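Local atomic coordinates of enoyl-CoA hydratase (Mycobacterium smegmatis, PDB entry 3PE8), a protein that probably catalyses the hydration of 2-enoyl-CoA thioesters to 3-hydroxyacyl-CoA, as an enoyl-CoA hydratase of the crotonase family, and binds zinc. Residues A[94-99]-A[116-121]. Numbering follows the deposited sequence.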
# COMPACT_ATOMS: atom_id res chain seq x y z
N PRO A 94 -20.86 17.33 -2.67
CA PRO A 94 -19.70 18.03 -3.15
C PRO A 94 -19.46 19.39 -2.51
O PRO A 94 -20.40 20.13 -2.27
CB PRO A 94 -20.00 18.25 -4.63
CG PRO A 94 -21.06 17.33 -4.98
CD PRO A 94 -21.80 17.00 -3.75
N VAL A 95 -18.19 19.70 -2.27
CA VAL A 95 -17.74 20.98 -1.73
C VAL A 95 -16.85 21.68 -2.76
O VAL A 95 -15.81 21.15 -3.15
CB VAL A 95 -16.94 20.83 -0.42
CG1 VAL A 95 -16.48 22.20 0.10
CG2 VAL A 95 -17.82 20.16 0.66
N ILE A 96 -17.30 22.83 -3.21
CA ILE A 96 -16.61 23.67 -4.20
C ILE A 96 -15.97 24.81 -3.42
O ILE A 96 -16.65 25.52 -2.67
CB ILE A 96 -17.58 24.29 -5.21
CG1 ILE A 96 -18.22 23.21 -6.06
CG2 ILE A 96 -16.80 25.34 -6.13
CD1 ILE A 96 -19.52 23.68 -6.77
N GLY A 97 -14.65 24.95 -3.55
CA GLY A 97 -13.96 26.11 -2.97
C GLY A 97 -13.88 27.21 -3.99
O GLY A 97 -13.31 26.99 -5.09
N ALA A 98 -14.42 28.39 -3.66
CA ALA A 98 -14.34 29.57 -4.53
C ALA A 98 -13.31 30.48 -3.90
O ALA A 98 -13.59 31.20 -2.92
CB ALA A 98 -15.71 30.25 -4.66
N ILE A 99 -12.10 30.38 -4.41
CA ILE A 99 -10.95 31.05 -3.76
C ILE A 99 -10.84 32.47 -4.26
O ILE A 99 -10.44 32.72 -5.41
CB ILE A 99 -9.66 30.29 -4.02
CG1 ILE A 99 -9.81 28.77 -3.76
CG2 ILE A 99 -8.53 30.88 -3.14
CD1 ILE A 99 -10.35 28.43 -2.34
N ILE A 116 -13.47 20.48 -5.51
CA ILE A 116 -13.31 21.22 -6.77
C ILE A 116 -12.97 22.66 -6.39
O ILE A 116 -13.65 23.23 -5.55
CB ILE A 116 -14.64 21.26 -7.57
CG1 ILE A 116 -15.13 19.86 -7.94
CG2 ILE A 116 -14.48 22.22 -8.78
CD1 ILE A 116 -16.66 19.83 -8.41
N LEU A 117 -11.94 23.24 -6.98
CA LEU A 117 -11.61 24.64 -6.75
C LEU A 117 -11.80 25.47 -8.01
O LEU A 117 -11.44 25.02 -9.13
CB LEU A 117 -10.16 24.80 -6.28
CG LEU A 117 -9.77 24.19 -4.93
CD1 LEU A 117 -8.32 24.52 -4.54
CD2 LEU A 117 -10.72 24.71 -3.82
N ILE A 118 -12.33 26.67 -7.83
CA ILE A 118 -12.38 27.71 -8.83
C ILE A 118 -11.73 28.94 -8.20
O ILE A 118 -11.94 29.20 -7.04
CB ILE A 118 -13.83 28.03 -9.22
CG1 ILE A 118 -14.51 26.79 -9.80
CG2 ILE A 118 -13.87 29.22 -10.21
CD1 ILE A 118 -16.08 26.93 -9.86
N ALA A 119 -10.92 29.67 -8.96
CA ALA A 119 -10.18 30.80 -8.42
C ALA A 119 -10.52 32.10 -9.11
O ALA A 119 -10.68 32.14 -10.30
CB ALA A 119 -8.67 30.59 -8.58
N SER A 120 -10.60 33.16 -8.32
CA SER A 120 -10.48 34.51 -8.84
C SER A 120 -9.07 34.74 -9.41
O SER A 120 -8.07 34.13 -8.96
CB SER A 120 -10.73 35.48 -7.67
OG SER A 120 -10.46 36.80 -8.05
N GLU A 121 -8.98 35.68 -10.36
CA GLU A 121 -7.72 36.16 -10.88
C GLU A 121 -6.84 36.67 -9.71
O GLU A 121 -5.62 36.66 -9.81
CB GLU A 121 -7.98 37.30 -11.89
CG GLU A 121 -8.67 38.53 -11.25
CD GLU A 121 -9.36 39.46 -12.24
OE1 GLU A 121 -8.96 39.48 -13.44
OE2 GLU A 121 -10.31 40.18 -11.83
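The peptide groups that join Gly97 O to Ile118 N lie at the middle of this parallel pair of strands, 95-99 and 116-120. The side chains stand on the two faces of the sheet. On one face lie Ile96, Ala98, Ile116 and Ile118; on the other lie Ile99, Leu117 and Ala119, with Gly97 adding no side chain.

Gly97 grips strand 116-120 twice. Its N donates to Ile116 O at 2.8 Å, and its O accepts Ile118 N at 2.9 Å, almost straight at 170°. Ile99 repeats the pattern, taking Ile118 O through its N and giving its O to Ser120 N. At the other end the bond from Ile116 N to Val95 O is weak, at 3.4 Å. CA-H...O contacts lie beside the stronger bonds, such as Leu117 CA to Gly97 O.

Leu117 has CG anti to its own carbonyl carbon (chi1 -64°), and its CD2 leans over the bare backbone, 3.6 Å from Gly97 CA. Ile99 CD1 comes obliquely against the same CD2 at 4.0 Å. On the opposite face, Ile118 CD1 meets Ile96 CG2 at 4.1 Å.

Ser120 OG hydrogen-bonds to His180, close to the end of the pair. The strands are neighbours in the central sheet of the crotonase fold, and helix 106-113, which carries the zinc ligand Glu109, lies in the connection between them. Strand 56-61 flanks 95-99 and strand 177-178 flanks 116-120. Helix 183-195 covers the Ile96 and Ile118 face, where Arg155 of a second subunit also packs on Ile118.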